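Local coordinates for protein ecto-NAD+ glycohydrolase (CD38 molecule) (Bos taurus, PDB 3GC6) that belongs to the ADP-ribosyl cyclase family as the bovine CD38 molecule, an ecto-enzyme with a disulfide-rich, glycosylated fold, at residues A[193-204]-A[229-240]; A[51-60]-A[120-129]. The protein carries 1 engineered substitution. All blocks are in the same frame, centred on the assembly; numbering follows the deposited sequence. Where two conformers were deposited one is given.

How the contacts relate
The two contacts lie on opposite sides of the centre of the chain, with their own centres about 40 Å apart and their nearest atoms about 24 Å apart, so neither touches the other. Contact 2 (51-60 with 120-129) closes along the chain before contact 1 (193-204 with 229-240) opens, and both belong to the ADP-ribosyl cyclase part of the chain. Contact 1 is an edge pairing in the four-stranded parallel sheet, whereas contact 2 packs the end of a helix against an irregular loop in a largely helical region. Each includes one half of a disulfide, C234 in contact 1 and C121 in contact 2. Contact 1 alone meets the attached sugar, NAG, through D204 and R240.

Contact 1 (A[193-204]-A[229-240]). With NAG (2-acetamido-2-deoxy-beta-D-glucopyranose), chain C.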
loop_
_atom_site.group_PDB
_atom_site.type_symbol
_atom_site.label_atom_id
_atom_site.label_comp_id
_atom_site.label_asym_id
_atom_site.label_seq_id
_atom_site.Cartn_x
_atom_site.Cartn_y
_atom_site.Cartn_z
ATOM N N PRO A 193 11.934 19.651 -21.232
ATOM C CA PRO A 193 13.034 19.892 -22.176
ATOM C C PRO A 193 14.265 19.029 -21.880
ATOM O O PRO A 193 14.541 18.689 -20.722
ATOM C CB PRO A 193 13.337 21.382 -22.000
ATOM C CG PRO A 193 12.025 21.944 -21.553
ATOM C CD PRO A 193 11.459 20.887 -20.601
ATOM N N GLN A 194 15.013 18.722 -22.941
ATOM C CA GLN A 194 16.310 18.024 -22.844
ATOM C C GLN A 194 16.260 16.548 -22.447
ATOM O O GLN A 194 17.307 15.927 -22.251
ATOM C CB GLN A 194 17.283 18.787 -21.940
ATOM C CG GLN A 194 17.608 20.142 -22.522
ATOM C CD GLN A 194 18.612 20.938 -21.699
ATOM O OE1 GLN A 194 19.612 20.393 -21.248
ATOM N NE2 GLN A 194 18.353 22.213 -21.515
ATOM N N VAL A 195 15.061 15.976 -22.342
ATOM C CA VAL A 195 15.002 14.505 -22.373
ATOM C C VAL A 195 15.429 14.023 -23.779
ATOM O O VAL A 195 15.635 14.838 -24.683
ATOM C CB VAL A 195 13.615 13.939 -21.963
ATOM C CG1 VAL A 195 13.192 14.517 -20.624
ATOM C CG2 VAL A 195 12.569 14.237 -23.014
ATOM N N GLU A 196 15.591 12.708 -23.939
ATOM C CA GLU A 196 15.868 12.144 -25.250
ATOM C C GLU A 196 14.709 11.244 -25.590
ATOM O O GLU A 196 14.186 10.514 -24.717
ATOM C CB GLU A 196 17.180 11.350 -25.285
ATOM C CG GLU A 196 18.357 12.188 -24.777
ATOM C CD GLU A 196 19.704 11.599 -25.111
ATOM O OE1 GLU A 196 19.744 10.526 -25.751
ATOM O OE2 GLU A 196 20.717 12.239 -24.732
ATOM N N LEU A 197 14.267 11.302 -26.832
ATOM C CA LEU A 197 13.105 10.509 -27.207
ATOM C C LEU A 197 13.444 9.579 -28.351
ATOM O O LEU A 197 14.014 10.010 -29.381
ATOM C CB LEU A 197 11.939 11.438 -27.591
ATOM C CG LEU A 197 10.600 10.774 -27.940
ATOM C CD1 LEU A 197 9.428 11.718 -27.566
ATOM C CD2 LEU A 197 10.545 10.380 -29.408
ATOM N N GLU A 198 13.095 8.308 -28.172
ATOM C CA GLU A 198 13.200 7.337 -29.242
ATOM C C GLU A 198 11.807 6.961 -29.700
ATOM O O GLU A 198 10.938 6.589 -28.878
ATOM C CB GLU A 198 13.870 6.051 -28.769
ATOM C CG GLU A 198 15.221 6.218 -28.243
ATOM C CD GLU A 198 15.736 4.909 -27.677
ATOM O OE1 GLU A 198 15.031 3.867 -27.788
ATOM O OE2 GLU A 198 16.841 4.940 -27.129
ATOM N N ALA A 199 11.587 7.041 -31.006
ATOM C CA ALA A 199 10.313 6.603 -31.589
ATOM C C ALA A 199 10.540 5.342 -32.401
ATOM O O ALA A 199 11.533 5.222 -33.119
ATOM C CB ALA A 199 9.747 7.664 -32.477
ATOM N N TRP A 200 9.600 4.425 -32.264
ATOM C CA TRP A 200 9.621 3.171 -32.975
ATOM C C TRP A 200 8.334 3.092 -33.795
ATOM O O TRP A 200 7.238 3.102 -33.220
ATOM C CB TRP A 200 9.656 2.041 -31.938
ATOM C CG TRP A 200 10.916 2.072 -31.102
ATOM C CD1 TRP A 200 11.116 2.744 -29.921
ATOM C CD2 TRP A 200 12.139 1.396 -31.400
ATOM N NE1 TRP A 200 12.413 2.526 -29.470
ATOM C CE2 TRP A 200 13.057 1.713 -30.369
ATOM C CE3 TRP A 200 12.553 0.574 -32.453
ATOM C CZ2 TRP A 200 14.367 1.211 -30.353
ATOM C CZ3 TRP A 200 13.860 0.058 -32.430
ATOM C CH2 TRP A 200 14.747 0.389 -31.385
ATOM N N LEU A 201 8.436 3.039 -35.133
ATOM C CA LEU A 201 7.242 2.921 -35.969
ATOM C C LEU A 201 7.098 1.457 -36.379
ATOM O O LEU A 201 7.917 0.962 -37.155
ATOM C CB LEU A 201 7.358 3.788 -37.238
ATOM C CG LEU A 201 7.015 5.278 -37.052
ATOM C CD1 LEU A 201 7.969 5.957 -36.087
ATOM C CD2 LEU A 201 7.042 5.974 -38.409
ATOM N N VAL A 202 6.056 0.817 -35.873
ATOM C CA VAL A 202 5.918 -0.634 -35.953
ATOM C C VAL A 202 4.715 -0.956 -36.839
ATOM O O VAL A 202 3.645 -0.369 -36.691
ATOM C CB VAL A 202 5.752 -1.235 -34.519
ATOM C CG1 VAL A 202 5.701 -2.763 -34.616
ATOM C CG2 VAL A 202 6.941 -0.823 -33.642
ATOM N N HIS A 203 4.900 -1.883 -37.787
ATOM C CA HIS A 203 3.836 -2.212 -38.715
ATOM C C HIS A 203 3.338 -3.616 -38.431
ATOM O O HIS A 203 4.003 -4.417 -37.765
ATOM C CB HIS A 203 4.302 -2.108 -40.192
ATOM C CG HIS A 203 5.367 -3.087 -40.572
ATOM N ND1 HIS A 203 5.098 -4.415 -40.856
ATOM C CD2 HIS A 203 6.704 -2.937 -40.703
ATOM C CE1 HIS A 203 6.229 -5.035 -41.142
ATOM N NE2 HIS A 203 7.217 -4.161 -41.055
ATOM N N ASP A 204 2.155 -3.896 -38.952
ATOM C CA ASP A 204 1.547 -5.194 -38.727
ATOM C C ASP A 204 2.164 -6.292 -39.565
ATOM O O ASP A 204 2.622 -6.041 -40.670
ATOM C CB ASP A 204 0.051 -5.062 -38.880
ATOM C CG ASP A 204 -0.546 -4.308 -37.712
ATOM O OD1 ASP A 204 -0.506 -4.856 -36.592
ATOM O OD2 ASP A 204 -1.013 -3.170 -37.896
ATOM N N ASN A 229 13.960 21.246 -27.311
ATOM C CA ASN A 229 15.349 20.823 -27.145
ATOM C C ASN A 229 15.465 19.364 -26.711
ATOM O O ASN A 229 16.242 19.024 -25.831
ATOM C CB ASN A 229 16.066 21.730 -26.125
ATOM C CG ASN A 229 17.572 21.683 -26.246
ATOM O OD1 ASN A 229 18.127 21.091 -27.181
ATOM N ND2 ASN A 229 18.261 22.327 -25.289
ATOM N N VAL A 230 14.683 18.507 -27.365
ATOM C CA VAL A 230 14.679 17.079 -27.082
ATOM C C VAL A 230 15.326 16.333 -28.249
ATOM O O VAL A 230 14.857 16.425 -29.383
ATOM C CB VAL A 230 13.224 16.619 -26.861
ATOM C CG1 VAL A 230 13.095 15.105 -26.972
ATOM C CG2 VAL A 230 12.711 17.104 -25.516
ATOM N N LYS A 231 16.406 15.599 -27.975
ATOM C CA LYS A 231 17.090 14.796 -28.991
ATOM C C LYS A 231 16.119 13.718 -29.464
ATOM O O LYS A 231 15.403 13.143 -28.657
ATOM C CB LYS A 231 18.327 14.123 -28.403
ATOM C CG LYS A 231 19.017 13.139 -29.340
ATOM C CD LYS A 231 20.541 13.061 -29.078
ATOM C CE LYS A 231 21.166 11.775 -29.676
ATOM N NZ LYS A 231 20.499 11.292 -30.926
ATOM N N PHE A 232 16.118 13.441 -30.760
ATOM C CA PHE A 232 15.146 12.515 -31.342
ATOM C C PHE A 232 15.853 11.452 -32.156
ATOM O O PHE A 232 16.673 11.777 -33.034
ATOM C CB PHE A 232 14.181 13.319 -32.230
ATOM C CG PHE A 232 13.111 12.510 -32.890
ATOM C CD1 PHE A 232 12.384 11.573 -32.176
ATOM C CD2 PHE A 232 12.797 12.719 -34.222
ATOM C CE1 PHE A 232 11.349 10.844 -32.794
ATOM C CE2 PHE A 232 11.787 11.979 -34.855
ATOM C CZ PHE A 232 11.058 11.061 -34.150
ATOM N N ARG A 233 15.538 10.189 -31.887
ATOM C CA ARG A 233 16.024 9.081 -32.699
ATOM C C ARG A 233 14.802 8.301 -33.134
ATOM O O ARG A 233 13.976 7.939 -32.290
ATOM C CB ARG A 233 16.950 8.174 -31.884
ATOM C CG ARG A 233 18.273 8.815 -31.484
ATOM C CD ARG A 233 19.160 7.820 -30.739
ATOM N NE ARG A 233 18.671 7.538 -29.390
ATOM C CZ ARG A 233 18.815 8.370 -28.366
ATOM N NH1 ARG A 233 19.428 9.532 -28.545
ATOM N NH2 ARG A 233 18.336 8.047 -27.171
ATOM N N CYS A 234 14.685 8.042 -34.437
ATOM C CA CYS A 234 13.536 7.361 -34.971
ATOM C C CYS A 234 13.931 6.079 -35.708
ATOM O O CYS A 234 14.864 6.090 -36.531
ATOM C CB CYS A 234 12.774 8.322 -35.900
ATOM S SG CYS A 234 11.208 7.738 -36.504
ATOM N N MET A 235 13.213 4.999 -35.411
ATOM C CA MET A 235 13.477 3.683 -35.982
ATOM C C MET A 235 12.182 3.134 -36.587
ATOM O O MET A 235 11.126 3.234 -35.963
ATOM C CB MET A 235 13.980 2.746 -34.872
ATOM C CG MET A 235 15.442 2.961 -34.405
ATOM S SD MET A 235 15.906 4.412 -33.411
ATOM C CE MET A 235 14.667 4.383 -32.095
ATOM N N ASP A 236 12.235 2.571 -37.802
ATOM C CA ASP A 236 11.030 2.123 -38.476
ATOM C C ASP A 236 11.281 0.801 -39.220
ATOM O O ASP A 236 12.271 0.120 -38.978
ATOM C CB ASP A 236 10.522 3.211 -39.444
ATOM C CG ASP A 236 11.555 3.557 -40.520
ATOM O OD1 ASP A 236 12.423 2.710 -40.791
ATOM O OD2 ASP A 236 11.523 4.682 -41.079
ATOM N N ASN A 237 10.341 0.456 -40.080
ATOM C CA ASN A 237 10.373 -0.763 -40.865
ATOM C C ASN A 237 10.596 -1.982 -39.986
ATOM O O ASN A 237 11.481 -2.790 -40.245
ATOM C CB ASN A 237 11.439 -0.670 -41.964
ATOM C CG ASN A 237 11.155 -1.637 -43.107
ATOM O OD1 ASN A 237 10.022 -2.121 -43.255
ATOM N ND2 ASN A 237 12.169 -1.933 -43.899
ATOM N N LEU A 238 9.824 -2.052 -38.905
ATOM C CA LEU A 238 9.882 -3.188 -37.956
ATOM C C LEU A 238 8.499 -3.769 -37.786
ATOM O O LEU A 238 7.531 -3.036 -37.585
ATOM C CB LEU A 238 10.332 -2.705 -36.548
ATOM C CG LEU A 238 11.767 -2.241 -36.377
ATOM C CD1 LEU A 238 11.893 -1.555 -35.022
ATOM C CD2 LEU A 238 12.749 -3.406 -36.480
ATOM N N SER A 239 8.383 -5.100 -37.831
ATOM C CA SER A 239 7.131 -5.742 -37.488
ATOM C C SER A 239 7.010 -5.763 -35.969
ATOM O O SER A 239 7.993 -5.511 -35.249
ATOM C CB SER A 239 7.122 -7.204 -37.994
ATOM O OG SER A 239 8.113 -7.945 -37.298
ATOM N N ARG A 240 5.837 -6.144 -35.472
ATOM C CA ARG A 240 5.673 -6.314 -34.028
ATOM C C ARG A 240 6.723 -7.241 -33.404
ATOM O O ARG A 240 7.324 -6.924 -32.374
ATOM C CB ARG A 240 4.280 -6.841 -33.693
ATOM C CG ARG A 240 3.162 -5.885 -34.026
ATOM C CD ARG A 240 1.825 -6.471 -33.589
ATOM N NE ARG A 240 0.697 -5.785 -34.215
ATOM C CZ ARG A 240 -0.278 -5.191 -33.539
ATOM N NH1 ARG A 240 -0.280 -5.197 -32.207
ATOM N NH2 ARG A 240 -1.261 -4.592 -34.201
HETATM C C1 NAG C . -2.352 0.273 -36.223
HETATM C C2 NAG C . -2.242 -0.952 -35.303
HETATM C C3 NAG C . -3.370 -1.946 -35.636
HETATM C C4 NAG C . -4.754 -1.295 -35.768
HETATM C C5 NAG C . -4.656 -0.054 -36.652
HETATM C C6 NAG C . -5.976 0.732 -36.744
HETATM C C7 NAG C . 0.007 -1.534 -34.501
HETATM C C8 NAG C . 1.349 -2.086 -34.870
HETATM N N2 NAG C . -0.944 -1.621 -35.450
HETATM O O3 NAG C . -3.390 -3.002 -34.696
HETATM O O4 NAG C . -5.685 -2.228 -36.339
HETATM O O5 NAG C . -3.666 0.801 -36.102
HETATM O O6 NAG C . -6.471 1.021 -35.451
HETATM O O7 NAG C . -0.184 -1.048 -33.382
HETATM O O HOH W 1 16.424 23.627 -22.800
HETATM O O HOH W 2 18.054 15.939 -25.551
HETATM O O HOH W 3 7.278 -0.032 -39.656
HETATM O O HOH W 4 9.726 -5.582 -41.221
HETATM O O HOH W 5 3.649 -6.985 -36.924
#
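M235, in the conformer given, folds over one face of the W200 indole: CE lies 3.8 Å from the centroid of the W200 six-membered ring, a CH-pi contact, with SD farther above the same face. Bends at chi2 (72°) and chi3 (50°) curl the flexible thioether back over the ring, while L238 CD1 abuts the indole edge at W200 CE3 (3.4 Å). Farther along this face, R233, also in the conformer given, holds two glutamates. Its NH1 and NH2 both grip E196 OE1, NH1 at 3.0 Å from above the carboxylate plane, and NH2 also makes a weak salt bridge to E198 OE2; the long, planar guanidinium suits this shared role.

On the reverse face, L197 CD2 and A199 CB meet the edge of F232 at CE1, and small A199 leaves room for the ring. F232 and L201 also pack on I218 of helix 216-227. Between the faces runs a parallel ladder, including L197 N to K231 O (2.8 Å) and M235 N to A199 O (2.9 Å).

At the far end, R240 grips D204 OD1 side-on through NE and NH2, which probably helps fix the carboxylate, while D204 OD2 accepts from NAG N2 (2.9 Å). The sugar's C8 lies over one guanidinium face. Strand 196-203, helix 216-227 and strand 231-239 form a beta-alpha-beta unit, whose last strand forms one edge of the parallel sheet.

Contact 2 (A[51-60]-A[120-129]); sequences FMSAFISKDP and WCGEPGSSDL
F55 reaches from the last turn of helix 44-55 toward segment 120-129, and its CB carries the ring under W120 CD1, with L129 at the ring edge and I56 CG1 over the opposite face. With chi1 at 73°, CG stands between the backbone N and the carbonyl carbon and meets W120 CD1 at 3.8 Å. Beyond it, CD1 lies 3.7 Å from G122 N, CE1 meets the C121 carbonyl carbon, and CD2 and CE2 lie beneath W120 CD1, which sits over the ring centre. The tip, CZ, reaches L129 CG (3.9 Å). A broad, flat phenyl suits this place because its face receives the indole edge while its own edge meets backbone and leucine. F51 in turn directs its edge at the W120 face, the planes 88° apart.

Glycine fits at G122, where the backbones run close. Water 6 accepts weakly from G122 N and donates to F55 O (2.7 Å) and K58 O, while water 7 accepts from S57 N and E123 N. P60 CD and P124 CD touch at 3.8 Å.

W120 NE1 is hydrogen-bonded to Y68 OH, and C121 is disulfide-linked to C134. The contact thus fastens the end of helix 44-55 to the loop preceding strand 133-134, with helix 20-35 against M52 and L129 and helix 145-159 against F55 and W120.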
loop_
_atom_site.group_PDB
_atom_site.type_symbol
_atom_site.label_atom_id
_atom_site.label_comp_id
_atom_site.label_asym_id
_atom_site.label_seq_id
_atom_site.Cartn_x
_atom_site.Cartn_y
_atom_site.Cartn_z
ATOM N N PHE A 51 -11.027 11.490 -6.220
ATOM C CA PHE A 51 -11.453 11.250 -7.605
ATOM C C PHE A 51 -12.932 11.615 -7.728
ATOM O O PHE A 51 -13.343 12.368 -8.634
ATOM C CB PHE A 51 -11.207 9.754 -7.928
ATOM C CG PHE A 51 -10.971 9.469 -9.390
ATOM C CD1 PHE A 51 -10.018 8.532 -9.768
ATOM C CD2 PHE A 51 -11.691 10.122 -10.380
ATOM C CE1 PHE A 51 -9.773 8.252 -11.130
ATOM C CE2 PHE A 51 -11.451 9.846 -11.741
ATOM C CZ PHE A 51 -10.487 8.910 -12.109
ATOM N N MET A 52 -13.757 11.085 -6.819
ATOM C CA MET A 52 -15.198 11.382 -6.850
ATOM C C MET A 52 -15.473 12.874 -6.674
ATOM O O MET A 52 -16.283 13.453 -7.413
ATOM C CB MET A 52 -15.937 10.541 -5.777
ATOM C CG MET A 52 -15.607 9.043 -5.890
ATOM S SD MET A 52 -16.146 8.396 -7.533
ATOM C CE MET A 52 -17.764 8.897 -7.449
ATOM N N SER A 53 -14.782 13.489 -5.719
ATOM C CA SER A 53 -14.992 14.911 -5.417
ATOM C C SER A 53 -14.709 15.785 -6.640
ATOM O O SER A 53 -15.371 16.801 -6.862
ATOM C CB SER A 53 -14.084 15.326 -4.263
ATOM O OG SER A 53 -14.668 14.933 -3.029
ATOM N N ALA A 54 -13.738 15.365 -7.443
ATOM C CA ALA A 54 -13.306 16.165 -8.587
ATOM C C ALA A 54 -14.476 16.456 -9.532
ATOM O O ALA A 54 -14.532 17.550 -10.108
ATOM C CB ALA A 54 -12.197 15.464 -9.339
ATOM N N PHE A 55 -15.399 15.506 -9.704
ATOM C CA PHE A 55 -16.449 15.638 -10.731
ATOM C C PHE A 55 -17.899 15.548 -10.235
ATOM O O PHE A 55 -18.842 16.015 -10.912
ATOM C CB PHE A 55 -16.225 14.642 -11.904
ATOM C CG PHE A 55 -16.527 13.202 -11.558
ATOM C CD1 PHE A 55 -17.774 12.650 -11.825
ATOM C CD2 PHE A 55 -15.565 12.419 -10.945
ATOM C CE1 PHE A 55 -18.067 11.330 -11.492
ATOM C CE2 PHE A 55 -15.850 11.076 -10.595
ATOM C CZ PHE A 55 -17.104 10.538 -10.888
ATOM N N ILE A 56 -18.109 14.917 -9.081
ATOM C CA ILE A 56 -19.487 14.649 -8.648
ATOM C C ILE A 56 -20.265 15.943 -8.407
ATOM O O ILE A 56 -19.724 16.878 -7.817
ATOM C CB ILE A 56 -19.492 13.715 -7.405
ATOM C CG1 ILE A 56 -19.160 12.272 -7.811
ATOM C CG2 ILE A 56 -20.851 13.774 -6.684
ATOM C CD1 ILE A 56 -20.311 11.574 -8.533
ATOM N N SER A 57 -21.501 15.971 -8.917
ATOM C CA SER A 57 -22.456 17.072 -8.697
ATOM C C SER A 57 -22.078 18.349 -9.446
ATOM O O SER A 57 -22.712 19.410 -9.243
ATOM C CB SER A 57 -22.671 17.355 -7.196
ATOM O OG SER A 57 -23.960 17.922 -6.946
ATOM N N LYS A 58 -21.105 18.259 -10.349
ATOM C CA LYS A 58 -20.680 19.423 -11.117
ATOM C C LYS A 58 -21.251 19.382 -12.535
ATOM O O LYS A 58 -21.662 18.320 -13.021
ATOM C CB LYS A 58 -19.147 19.497 -11.129
ATOM C CG LYS A 58 -18.569 19.679 -9.744
ATOM C CD LYS A 58 -17.070 19.799 -9.805
ATOM C CE LYS A 58 -16.534 19.765 -8.419
ATOM N NZ LYS A 58 -15.051 19.818 -8.430
ATOM N N ASP A 59 -21.266 20.540 -13.182
ATOM C CA ASP A 59 -21.665 20.669 -14.594
ATOM C C ASP A 59 -20.729 19.760 -15.401
ATOM O O ASP A 59 -19.512 19.978 -15.431
ATOM C CB ASP A 59 -21.492 22.125 -15.018
ATOM C CG ASP A 59 -21.937 22.383 -16.461
ATOM O OD1 ASP A 59 -21.871 21.447 -17.285
ATOM O OD2 ASP A 59 -22.386 23.526 -16.744
ATOM N N PRO A 60 -21.281 18.716 -16.040
ATOM C CA PRO A 60 -20.402 17.730 -16.721
ATOM C C PRO A 60 -19.705 18.245 -17.964
ATOM O O PRO A 60 -18.846 17.530 -18.521
ATOM C CB PRO A 60 -21.332 16.548 -17.045
ATOM C CG PRO A 60 -22.712 17.040 -16.762
ATOM C CD PRO A 60 -22.694 18.298 -15.982
ATOM N N TRP A 120 -16.926 8.022 -16.747
ATOM C CA TRP A 120 -17.596 8.627 -15.626
ATOM C C TRP A 120 -18.023 10.032 -15.921
ATOM O O TRP A 120 -17.418 10.743 -16.736
ATOM C CB TRP A 120 -16.696 8.618 -14.392
ATOM C CG TRP A 120 -15.401 9.453 -14.544
ATOM C CD1 TRP A 120 -15.216 10.750 -14.191
ATOM C CD2 TRP A 120 -14.150 9.003 -15.091
ATOM N NE1 TRP A 120 -13.916 11.158 -14.464
ATOM C CE2 TRP A 120 -13.244 10.095 -15.021
ATOM C CE3 TRP A 120 -13.711 7.795 -15.641
ATOM C CZ2 TRP A 120 -11.933 10.005 -15.462
ATOM C CZ3 TRP A 120 -12.398 7.699 -16.066
ATOM C CH2 TRP A 120 -11.524 8.795 -15.968
ATOM N N CYS A 121 -19.106 10.403 -15.265
ATOM C CA CYS A 121 -19.584 11.788 -15.258
ATOM C C CYS A 121 -20.621 11.903 -14.145
ATOM O O CYS A 121 -21.167 10.882 -13.691
ATOM C CB CYS A 121 -20.162 12.195 -16.629
ATOM S SG CYS A 121 -21.721 11.329 -17.136
ATOM N N GLY A 122 -20.884 13.136 -13.722
ATOM C CA GLY A 122 -21.897 13.395 -12.709
ATOM C C GLY A 122 -23.047 14.212 -13.260
ATOM O O GLY A 122 -23.181 14.402 -14.470
ATOM N N GLU A 123 -23.862 14.733 -12.347
ATOM C CA GLU A 123 -25.079 15.443 -12.724
ATOM C C GLU A 123 -25.266 16.510 -11.639
ATOM O O GLU A 123 -25.153 16.200 -10.468
ATOM C CB GLU A 123 -26.240 14.441 -12.730
ATOM C CG GLU A 123 -27.633 15.070 -12.783
ATOM C CD GLU A 123 -28.053 15.524 -14.160
ATOM O OE1 GLU A 123 -27.245 15.509 -15.123
ATOM O OE2 GLU A 123 -29.232 15.918 -14.284
ATOM N N PRO A 124 -25.521 17.761 -12.023
ATOM C CA PRO A 124 -25.683 18.794 -10.980
ATOM C C PRO A 124 -26.857 18.438 -10.058
ATOM O O PRO A 124 -27.878 17.934 -10.515
ATOM C CB PRO A 124 -25.959 20.066 -11.779
ATOM C CG PRO A 124 -25.257 19.816 -13.105
ATOM C CD PRO A 124 -25.482 18.330 -13.376
ATOM N N GLY A 125 -26.663 18.617 -8.755
ATOM C CA GLY A 125 -27.708 18.291 -7.765
ATOM C C GLY A 125 -27.823 16.820 -7.386
ATOM O O GLY A 125 -28.738 16.413 -6.630
ATOM N N SER A 126 -26.892 16.017 -7.900
ATOM C CA SER A 126 -26.855 14.591 -7.608
ATOM C C SER A 126 -25.503 14.197 -7.013
ATOM O O SER A 126 -24.448 14.701 -7.452
ATOM C CB SER A 126 -27.089 13.778 -8.890
ATOM O OG SER A 126 -26.877 12.398 -8.663
ATOM N N SER A 127 -25.529 13.285 -6.043
ATOM C CA SER A 127 -24.314 12.773 -5.422
ATOM C C SER A 127 -23.791 11.529 -6.138
ATOM O O SER A 127 -22.796 10.943 -5.712
ATOM C CB SER A 127 -24.598 12.416 -3.962
ATOM O OG SER A 127 -25.667 11.497 -3.900
ATOM N N ASP A 128 -24.459 11.131 -7.224
ATOM C CA ASP A 128 -24.155 9.874 -7.892
ATOM C C ASP A 128 -23.569 10.065 -9.291
ATOM O O ASP A 128 -23.712 11.117 -9.896
ATOM C CB ASP A 128 -25.434 9.071 -8.075
ATOM C CG ASP A 128 -25.983 8.551 -6.780
ATOM O OD1 ASP A 128 -25.207 7.963 -6.002
ATOM O OD2 ASP A 128 -27.196 8.719 -6.581
ATOM N N LEU A 129 -22.916 9.027 -9.796
ATOM C CA LEU A 129 -22.541 9.034 -11.204
ATOM C C LEU A 129 -23.776 8.969 -12.081
ATOM O O LEU A 129 -24.795 8.424 -11.678
ATOM C CB LEU A 129 -21.604 7.872 -11.530
ATOM C CG LEU A 129 -20.146 8.069 -11.027
ATOM C CD1 LEU A 129 -20.003 7.548 -9.595
ATOM C CD2 LEU A 129 -19.165 7.342 -11.915
HETATM O O HOH W 6 -20.143 16.059 -13.279
HETATM O O HOH W 7 -23.208 13.825 -9.730
#